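Type III effector HopU1 (Pseudomonas syringae pv. tomato, PDB 3U0J) probably transfers ADP-ribose from NAD+ to arginine side chains of host proteins, as a bacterial type III effector that targets plant immunity. Local coordinates at residues Leu158-Phe164 with Leu224-Ile230; Phe197-Ile203 with Ser238-Leu244. All blocks are in the same frame, centred on the assembly; numbering follows the deposited sequence.

Interaction 1 (Leu158-Phe164 with Leu224-Ile230); sequences LMDVAAF and LKRGADI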
ATOM      1  N   LEU A 158       2.000  -0.333 -13.477  1.00 16.88           N
ATOM      2  CA  LEU A 158       1.838  -1.781 -13.329  1.00 17.68           C
ATOM      3  C   LEU A 158       0.431  -2.267 -13.647  1.00 20.76           C
ATOM      4  O   LEU A 158       0.259  -3.288 -14.311  1.00 24.03           O
ATOM      5  CB  LEU A 158       2.213  -2.251 -11.919  1.00 17.81           C
ATOM      6  CG  LEU A 158       3.676  -2.309 -11.477  1.00 18.08           C
ATOM      7  CD1 LEU A 158       3.768  -2.411  -9.948  1.00 14.93           C
ATOM      8  CD2 LEU A 158       4.444  -3.440 -12.163  1.00 16.50           C
ATOM      9  N   MET A 159      -0.585  -1.578 -13.143  1.00 20.14           N
ATOM     10  CA  MET A 159      -1.942  -1.966 -13.490  1.00 17.29           C
ATOM     11  C   MET A 159      -2.126  -1.855 -15.020  1.00 20.02           C
ATOM     12  O   MET A 159      -2.880  -2.603 -15.610  1.00 19.33           O
ATOM     13  CB  MET A 159      -2.980  -1.162 -12.693  1.00 15.84           C
ATOM     14  CG  MET A 159      -3.185  -1.656 -11.258  1.00 18.92           C
ATOM     15  SD  MET A 159      -4.482  -0.805 -10.340  1.00  9.42           S
ATOM     16  CE  MET A 159      -3.833   0.838 -10.481  1.00 14.99           C
ATOM     17  N   ASP A 160      -1.403  -0.955 -15.671  1.00 21.63           N
ATOM     18  CA  ASP A 160      -1.565  -0.796 -17.117  1.00 22.18           C
ATOM     19  C   ASP A 160      -1.170  -2.033 -17.883  1.00 26.07           C
ATOM     20  O   ASP A 160      -1.774  -2.349 -18.911  1.00 28.49           O
ATOM     21  CB  ASP A 160      -0.778   0.388 -17.658  1.00 19.62           C
ATOM     22  CG  ASP A 160      -1.485   1.697 -17.424  1.00 24.87           C
ATOM     23  OD1 ASP A 160      -2.678   1.646 -17.050  1.00 23.36           O
ATOM     24  OD2 ASP A 160      -0.844   2.761 -17.608  1.00 23.54           O
ATOM     25  N   VAL A 161      -0.162  -2.739 -17.390  1.00 22.28           N
ATOM     26  CA  VAL A 161       0.358  -3.879 -18.126  1.00 21.84           C
ATOM     27  C   VAL A 161      -0.145  -5.204 -17.565  1.00 24.81           C
ATOM     28  O   VAL A 161      -0.228  -6.199 -18.284  1.00 30.59           O
ATOM     29  CB  VAL A 161       1.915  -3.853 -18.198  1.00 21.76           C
ATOM     30  CG1 VAL A 161       2.517  -3.461 -16.870  1.00 25.94           C
ATOM     31  CG2 VAL A 161       2.465  -5.194 -18.628  1.00 24.59           C
ATOM     32  N   ALA A 162      -0.503  -5.219 -16.289  1.00 25.74           N
ATOM     33  CA  ALA A 162      -0.698  -6.489 -15.593  1.00 27.83           C
ATOM     34  C   ALA A 162      -1.669  -6.375 -14.432  1.00 25.31           C
ATOM     35  O   ALA A 162      -1.454  -6.977 -13.376  1.00 28.22           O
ATOM     36  CB  ALA A 162       0.657  -7.026 -15.088  1.00 26.16           C
ATOM     37  N   ALA A 163      -2.735  -5.613 -14.623  1.00 18.32           N
ATOM     38  CA  ALA A 163      -3.759  -5.485 -13.603  1.00 19.16           C
ATOM     39  C   ALA A 163      -4.123  -6.831 -12.963  1.00 22.53           C
ATOM     40  O   ALA A 163      -4.045  -7.882 -13.590  1.00 26.49           O
ATOM     41  CB  ALA A 163      -4.981  -4.829 -14.189  1.00 20.48           C
ATOM     42  N   PHE A 164      -4.519  -6.798 -11.705  1.00 22.97           N
ATOM     43  CA  PHE A 164      -4.926  -8.013 -11.034  1.00 22.15           C
ATOM     44  C   PHE A 164      -6.415  -7.917 -10.806  1.00 24.11           C
ATOM     45  O   PHE A 164      -6.941  -6.849 -10.472  1.00 20.97           O
ATOM     46  CB  PHE A 164      -4.183  -8.185  -9.702  1.00 22.59           C
ATOM     47  CG  PHE A 164      -4.716  -9.302  -8.842  1.00 21.44           C
ATOM     48  CD1 PHE A 164      -4.153 -10.560  -8.891  1.00 26.05           C
ATOM     49  CD2 PHE A 164      -5.780  -9.091  -7.988  1.00 24.43           C
ATOM     50  CE1 PHE A 164      -4.646 -11.585  -8.103  1.00 27.07           C
ATOM     51  CE2 PHE A 164      -6.278 -10.113  -7.191  1.00 24.36           C
ATOM     52  CZ  PHE A 164      -5.711 -11.359  -7.251  1.00 25.83           C
ATOM     53  N   LEU A 224     -11.346  -8.054  -6.269  1.00 25.76           N
ATOM     54  CA  LEU A 224     -10.906  -6.846  -6.927  1.00 23.70           C
ATOM     55  C   LEU A 224     -11.190  -6.940  -8.403  1.00 27.43           C
ATOM     56  O   LEU A 224     -10.982  -7.991  -9.029  1.00 27.10           O
ATOM     57  CB  LEU A 224      -9.402  -6.676  -6.725  1.00 23.97           C
ATOM     58  CG  LEU A 224      -8.937  -6.568  -5.274  1.00 21.67           C
ATOM     59  CD1 LEU A 224      -7.452  -6.839  -5.172  1.00 21.66           C
ATOM     60  CD2 LEU A 224      -9.279  -5.192  -4.711  1.00 19.50           C
ATOM     61  N   LYS A 225     -11.657  -5.839  -8.966  1.00 23.92           N
ATOM     62  CA  LYS A 225     -11.714  -5.729 -10.404  1.00 24.83           C
ATOM     63  C   LYS A 225     -10.341  -5.288 -10.912  1.00 28.00           C
ATOM     64  O   LYS A 225      -9.910  -5.686 -11.998  1.00 33.13           O
ATOM     65  CB  LYS A 225     -12.787  -4.727 -10.815  1.00 23.61           C
ATOM     66  CG  LYS A 225     -14.173  -5.080 -10.316  1.00 30.10           C
ATOM     67  CD  LYS A 225     -15.216  -4.084 -10.811  1.00 39.91           C
ATOM     68  CE  LYS A 225     -16.610  -4.489 -10.382  1.00 44.80           C
ATOM     69  NZ  LYS A 225     -17.639  -3.597 -10.985  1.00 57.20           N
ATOM     70  N   ARG A 226      -9.648  -4.471 -10.124  1.00 23.89           N
ATOM     71  CA  ARG A 226      -8.385  -3.908 -10.579  1.00 21.86           C
ATOM     72  C   ARG A 226      -7.433  -3.521  -9.434  1.00 23.48           C
ATOM     73  O   ARG A 226      -7.771  -2.725  -8.560  1.00 22.15           O
ATOM     74  CB  ARG A 226      -8.668  -2.716 -11.486  1.00 21.63           C
ATOM     75  CG  ARG A 226      -7.485  -2.250 -12.316  1.00 31.99           C
ATOM     76  CD  ARG A 226      -7.946  -1.362 -13.499  1.00 38.35           C
ATOM     77  NE  ARG A 226      -6.924  -0.381 -13.865  1.00 37.91           N
ATOM     78  CZ  ARG A 226      -6.178  -0.444 -14.962  1.00 39.89           C
ATOM     79  NH1 ARG A 226      -6.332  -1.444 -15.828  1.00 42.93           N
ATOM     80  NH2 ARG A 226      -5.275   0.501 -15.191  1.00 36.76           N
ATOM     81  N   GLY A 227      -6.234  -4.095  -9.453  1.00 22.87           N
ATOM     82  CA  GLY A 227      -5.241  -3.818  -8.430  1.00 22.04           C
ATOM     83  C   GLY A 227      -3.812  -4.077  -8.886  1.00 20.62           C
ATOM     84  O   GLY A 227      -3.573  -4.619  -9.965  1.00 18.43           O
ATOM     85  N   ALA A 228      -2.847  -3.694  -8.062  1.00 16.21           N
ATOM     86  CA  ALA A 228      -1.467  -3.769  -8.501  1.00 16.43           C
ATOM     87  C   ALA A 228      -0.681  -4.879  -7.822  1.00 16.33           C
ATOM     88  O   ALA A 228      -0.582  -4.941  -6.598  1.00 18.73           O
ATOM     89  CB  ALA A 228      -0.785  -2.424  -8.316  1.00 16.95           C
ATOM     90  N   ASP A 229      -0.123  -5.767  -8.624  1.00 16.52           N
ATOM     91  CA  ASP A 229       0.719  -6.809  -8.085  1.00 18.07           C
ATOM     92  C   ASP A 229       2.130  -6.250  -8.037  1.00 20.08           C
ATOM     93  O   ASP A 229       2.789  -6.116  -9.064  1.00 19.37           O
ATOM     94  CB  ASP A 229       0.659  -8.048  -8.952  1.00 19.46           C
ATOM     95  CG  ASP A 229       1.591  -9.123  -8.478  1.00 26.67           C
ATOM     96  OD1 ASP A 229       2.246  -8.895  -7.442  1.00 24.17           O
ATOM     97  OD2 ASP A 229       1.671 -10.193  -9.135  1.00 32.43           O
ATOM     98  N   ILE A 230       2.562  -5.909  -6.828  1.00 17.43           N
ATOM     99  CA  ILE A 230       3.841  -5.274  -6.581  1.00 18.11           C
ATOM    100  C   ILE A 230       4.842  -6.259  -5.968  1.00 21.66           C
ATOM    101  O   ILE A 230       5.912  -5.871  -5.481  1.00 19.26           O
ATOM    102  CB  ILE A 230       3.655  -4.145  -5.568  1.00 20.40           C
ATOM    103  CG1 ILE A 230       3.110  -4.728  -4.252  1.00 16.02           C
ATOM    104  CG2 ILE A 230       2.743  -3.050  -6.140  1.00 15.08           C
ATOM    105  CD1 ILE A 230       3.235  -3.824  -3.086  1.00 13.08           C
TER
HETATM  106  O   HOH W   1      -0.014  -5.429 -11.676  1.00 24.34           O
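F164 and G227 form an antiparallel hydrogen-bonded pair. F164 N donates to G227 O over 2.9 Å, while the return bond from G227 N to F164 O is weak. Just before F164, helix segment 158-162 and strand 227-229 meet nearly at right angles (84°), their axes 7.7 Å apart at closest. M159 fills this junction: its CG lies 3.3 Å from G227 O and 3.9 Å from A228 CB, and its SD sits beside G227 CA. M159 CB also lies over one face of the R226 guanidinium. At the edge of that group, in its plane, D160 OD1 receives R226 NH2 in a salt bridge of 3.4 Å whose hydrogen bond is weak; D160 is held further by Y38 and R36. A water accepts from D229 N and donates to A162 O at 2.7 Å, tying A162 to the strand at D229. L158 CD1 meets I230 CG2, and F164 CD2 lies 4.0 Å from L224 CD1. This is structural packing that joins helix 145-162 to an edge strand of the three-stranded sheet through the F164-G227 bridge. Helix 89-99 adjoins it at I95, touched by L158 and I230, and strand 241-243 at I242, touched by F164, L224 and D229.

Interaction 2 (Phe197-Ile203 with Ser238-Leu244); sequences FMSTTRI and SEEEIML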
ATOM      1  N   PHE A 197      -3.255   3.849   0.672  1.00 15.81           N
ATOM      2  CA  PHE A 197      -2.949   2.751  -0.241  1.00 12.41           C
ATOM      3  C   PHE A 197      -3.266   1.428   0.430  1.00 14.40           C
ATOM      4  O   PHE A 197      -2.501   1.000   1.288  1.00 16.22           O
ATOM      5  CB  PHE A 197      -1.445   2.765  -0.559  1.00 13.18           C
ATOM      6  CG  PHE A 197      -0.997   3.976  -1.305  1.00 10.74           C
ATOM      7  CD1 PHE A 197      -1.111   4.037  -2.677  1.00 13.41           C
ATOM      8  CD2 PHE A 197      -0.490   5.057  -0.639  1.00 12.36           C
ATOM      9  CE1 PHE A 197      -0.725   5.164  -3.372  1.00 13.50           C
ATOM     10  CE2 PHE A 197      -0.108   6.189  -1.320  1.00 12.74           C
ATOM     11  CZ  PHE A 197      -0.217   6.240  -2.693  1.00 14.12           C
ATOM     12  N   MET A 198      -4.356   0.764   0.055  1.00 15.44           N
ATOM     13  CA  MET A 198      -4.682  -0.512   0.691  1.00 13.13           C
ATOM     14  C   MET A 198      -3.731  -1.626   0.297  1.00 15.91           C
ATOM     15  O   MET A 198      -3.342  -1.776  -0.873  1.00 19.08           O
ATOM     16  CB  MET A 198      -6.110  -0.960   0.434  1.00 14.74           C
ATOM     17  CG  MET A 198      -6.586  -1.928   1.520  1.00 20.92           C
ATOM     18  SD  MET A 198      -8.163  -2.707   1.192  1.00 18.87           S
ATOM     19  CE  MET A 198      -9.280  -1.361   1.498  1.00 21.50           C
ATOM     20  N   SER A 199      -3.347  -2.408   1.291  1.00 14.82           N
ATOM     21  CA  SER A 199      -2.400  -3.482   1.081  1.00 15.16           C
ATOM     22  C   SER A 199      -3.106  -4.775   1.388  1.00 17.19           C
ATOM     23  O   SER A 199      -3.769  -4.900   2.416  1.00 22.50           O
ATOM     24  CB  SER A 199      -1.204  -3.308   2.007  1.00 16.82           C
ATOM     25  OG  SER A 199      -0.357  -4.433   1.931  1.00 24.84           O
ATOM     26  N   THR A 200      -2.978  -5.741   0.499  1.00 16.52           N
ATOM     27  CA  THR A 200      -3.739  -6.974   0.633  1.00 19.80           C
ATOM     28  C   THR A 200      -2.861  -8.150   0.232  1.00 20.12           C
ATOM     29  O   THR A 200      -1.795  -7.954  -0.351  1.00 18.30           O
ATOM     30  CB  THR A 200      -4.999  -6.942  -0.269  1.00 20.61           C
ATOM     31  OG1 THR A 200      -4.616  -7.080  -1.650  1.00 20.34           O
ATOM     32  CG2 THR A 200      -5.784  -5.630  -0.074  1.00 16.73           C
ATOM     33  N   THR A 201      -3.292  -9.368   0.531  1.00 18.50           N
ATOM     34  CA  THR A 201      -2.483 -10.519   0.150  1.00 22.43           C
ATOM     35  C   THR A 201      -3.312 -11.578  -0.557  1.00 21.88           C
ATOM     36  O   THR A 201      -4.465 -11.787  -0.218  1.00 20.88           O
ATOM     37  CB  THR A 201      -1.771 -11.141   1.357  1.00 19.46           C
ATOM     38  OG1 THR A 201      -0.991 -12.253   0.919  1.00 26.35           O
ATOM     39  CG2 THR A 201      -2.774 -11.635   2.332  1.00 22.70           C
ATOM     40  N   ARG A 202      -2.722 -12.233  -1.549  1.00 23.30           N
ATOM     41  CA  ARG A 202      -3.391 -13.341  -2.224  1.00 26.88           C
ATOM     42  C   ARG A 202      -3.541 -14.588  -1.339  1.00 27.23           C
ATOM     43  O   ARG A 202      -4.419 -15.423  -1.563  1.00 23.89           O
ATOM     44  CB  ARG A 202      -2.629 -13.715  -3.482  1.00 26.37           C
ATOM     45  CG  ARG A 202      -3.018 -12.920  -4.694  1.00 33.17           C
ATOM     46  CD  ARG A 202      -2.180 -13.356  -5.890  1.00 41.03           C
ATOM     47  NE  ARG A 202      -0.868 -12.726  -5.837  1.00 48.40           N
ATOM     48  CZ  ARG A 202      -0.124 -12.471  -6.908  1.00 51.55           C
ATOM     49  NH1 ARG A 202      -0.571 -12.812  -8.118  1.00 41.02           N
ATOM     50  NH2 ARG A 202       1.059 -11.869  -6.768  1.00 47.00           N
ATOM     51  N   ILE A 203      -2.681 -14.705  -0.335  1.00 24.71           N
ATOM     52  CA  ILE A 203      -2.621 -15.898   0.484  1.00 25.26           C
ATOM     53  C   ILE A 203      -3.429 -15.758   1.781  1.00 28.51           C
ATOM     54  O   ILE A 203      -3.061 -14.983   2.679  1.00 24.46           O
ATOM     55  CB  ILE A 203      -1.162 -16.225   0.830  1.00 29.75           C
ATOM     56  CG1 ILE A 203      -0.263 -16.054  -0.405  1.00 34.24           C
ATOM     57  CG2 ILE A 203      -1.053 -17.620   1.406  1.00 29.95           C
ATOM     58  CD1 ILE A 203       1.243 -15.890  -0.062  1.00 33.18           C
ATOM     59  N   SER A 238       7.413 -12.750  -1.076  1.00 45.75           N
ATOM     60  CA  SER A 238       6.720 -13.916  -0.513  1.00 38.68           C
ATOM     61  C   SER A 238       5.386 -13.564   0.162  1.00 38.06           C
ATOM     62  O   SER A 238       4.533 -14.435   0.335  1.00 39.63           O
ATOM     63  CB  SER A 238       7.620 -14.607   0.514  1.00 38.91           C
ATOM     64  OG  SER A 238       7.762 -13.806   1.687  1.00 42.19           O
ATOM     65  N   GLU A 239       5.226 -12.307   0.578  1.00 33.61           N
ATOM     66  CA  GLU A 239       3.958 -11.854   1.132  1.00 33.52           C
ATOM     67  C   GLU A 239       2.894 -11.793   0.027  1.00 30.50           C
ATOM     68  O   GLU A 239       1.714 -11.680   0.315  1.00 30.02           O
ATOM     69  CB  GLU A 239       4.110 -10.503   1.858  1.00 34.69           C
ATOM     70  CG  GLU A 239       4.728 -10.594   3.263  1.00 39.51           C
ATOM     71  CD  GLU A 239       5.297  -9.248   3.786  1.00 59.01           C
ATOM     72  OE1 GLU A 239       5.188  -8.211   3.080  1.00 52.77           O
ATOM     73  OE2 GLU A 239       5.868  -9.230   4.910  1.00 55.30           O
ATOM     74  N   GLU A 240       3.328 -11.879  -1.231  1.00 30.02           N
ATOM     75  CA  GLU A 240       2.434 -11.951  -2.396  1.00 31.93           C
ATOM     76  C   GLU A 240       1.348 -10.882  -2.416  1.00 33.69           C
ATOM     77  O   GLU A 240       0.180 -11.188  -2.685  1.00 35.25           O
ATOM     78  CB  GLU A 240       1.771 -13.325  -2.514  1.00 34.56           C
ATOM     79  CG  GLU A 240       2.686 -14.445  -2.990  1.00 42.31           C
ATOM     80  CD  GLU A 240       1.909 -15.669  -3.506  1.00 53.16           C
ATOM     81  OE1 GLU A 240       0.691 -15.540  -3.803  1.00 51.00           O
ATOM     82  OE2 GLU A 240       2.523 -16.761  -3.629  1.00 47.38           O
ATOM     83  N   GLU A 241       1.730  -9.632  -2.164  1.00 27.81           N
ATOM     84  CA  GLU A 241       0.754  -8.564  -2.022  1.00 24.46           C
ATOM     85  C   GLU A 241       0.242  -7.873  -3.302  1.00 22.01           C
ATOM     86  O   GLU A 241       0.937  -7.738  -4.300  1.00 20.18           O
ATOM     87  CB  GLU A 241       1.224  -7.538  -1.000  1.00 21.45           C
ATOM     88  CG  GLU A 241       2.639  -7.144  -1.151  1.00 30.52           C
ATOM     89  CD  GLU A 241       3.177  -6.452   0.093  1.00 44.10           C
ATOM     90  OE1 GLU A 241       4.309  -6.840   0.501  1.00 41.41           O
ATOM     91  OE2 GLU A 241       2.473  -5.543   0.651  1.00 33.19           O
ATOM     92  N   ILE A 242      -1.017  -7.462  -3.229  1.00 20.55           N
ATOM     93  CA  ILE A 242      -1.662  -6.638  -4.222  1.00 17.59           C
ATOM     94  C   ILE A 242      -1.973  -5.316  -3.513  1.00 18.81           C
ATOM     95  O   ILE A 242      -2.488  -5.337  -2.389  1.00 17.01           O
ATOM     96  CB  ILE A 242      -2.972  -7.290  -4.639  1.00 17.22           C
ATOM     97  CG1 ILE A 242      -2.722  -8.700  -5.170  1.00 19.24           C
ATOM     98  CG2 ILE A 242      -3.675  -6.446  -5.657  1.00 18.69           C
ATOM     99  CD1 ILE A 242      -1.745  -8.743  -6.301  1.00 25.86           C
ATOM    100  N   MET A 243      -1.638  -4.179  -4.139  1.00 15.64           N
ATOM    101  CA  MET A 243      -1.819  -2.853  -3.521  1.00 14.61           C
ATOM    102  C   MET A 243      -2.846  -2.066  -4.337  1.00 18.68           C
ATOM    103  O   MET A 243      -2.893  -2.205  -5.564  1.00 19.89           O
ATOM    104  CB  MET A 243      -0.471  -2.105  -3.443  1.00 13.35           C
ATOM    105  CG  MET A 243      -0.476  -0.726  -2.727  1.00 16.19           C
ATOM    106  SD  MET A 243       1.159   0.062  -2.492  1.00  6.71           S
ATOM    107  CE  MET A 243       1.833  -0.906  -1.161  1.00 12.83           C
ATOM    108  N   LEU A 244      -3.696  -1.277  -3.673  1.00 16.15           N
ATOM    109  CA  LEU A 244      -4.698  -0.475  -4.387  1.00 14.31           C
ATOM    110  C   LEU A 244      -4.315   0.988  -4.413  1.00 15.54           C
ATOM    111  O   LEU A 244      -3.666   1.463  -3.499  1.00 19.50           O
ATOM    112  CB  LEU A 244      -6.072  -0.587  -3.729  1.00 16.30           C
ATOM    113  CG  LEU A 244      -6.863  -1.887  -3.879  1.00 18.04           C
ATOM    114  CD1 LEU A 244      -6.511  -2.530  -5.183  1.00 22.04           C
ATOM    115  CD2 LEU A 244      -6.509  -2.825  -2.772  1.00 22.31           C
TER
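Strands 199-201 and 241-243 run antiparallel, their short axes 4.5 Å apart at closest and 148° between directions. S199-M243 and T201-E241 are non-hydrogen-bonded pairs, and T200-I242 between them is a hydrogen-bonded pair in which each N donates to the other's O. Pairing continues past the strand ends: L244 N reaches M198 O at 2.9 Å, and R202 N points almost straight at E240 O (N-H...O 173°).

Two threonine hydroxyls reinforce the ladder. T200 OG1 donates to I242 O at 2.8 Å, so that carbonyl is gripped by both the backbone N and the side chain of T200. T201 OG1, anti to its own N, donates to E239 O at 2.8 Å, tying the 3-10 segment 238-239 to strand 199-201; the same oxygen accepts from I203 N, which makes an ST turn. S199 OG gives E241 OE2 a weak bond of 3.3 Å, while E241 OE1 is bound by S234. R202 lays one guanidinium face over I242 CD1 and has E240 O at its edge; E240 OE1, 3.8 Å from R202 NE and well out of plane, offers charge attraction alone, and the firmer partner is D229. The I203 side chain crosses that of E240 at about a right angle, its CD1 3.5 Å from E240 CD. At the other end, M198 CB packs on L244 CD2, and M243 SD makes an oblique Met-aromatic contact, 5.4 Å from the F197 ring centroid; H98 meets that ring edge-to-face.

S199-T200-T201 probably corresponds to the STS motif, with threonine third, and E239-E240-E241 to ExE, E239 and E241 being its two glutamates. S199 and E241, on one sheet face and weakly bonded, fit the R-S-E active site of arginine-specific ADP-ribosyltransferases; R170, on strand 167-172, is probably its arginine.

Interactions 1 and 2 have centres about 11 Å apart and share one antiparallel sheet, in which strand 241-243 lies between 199-201 and 227-229. Two polar contacts join them: a probable hydrogen bond of 2.8 Å from M243 N to A228 O, and a salt bridge of 3.0 Å between R202 NH2 and D229 OD2. The second spans the central strand, linking a residue just after one outer strand to the last residue of the other. Interaction 2 carries the probable STS and ExE motifs and so probably borders the NAD+ site; interaction 1 lies at the outer strand 227-229, which packs against residues of helix 145-162. That helix also backs interaction 2, through L151 and L155 against F197.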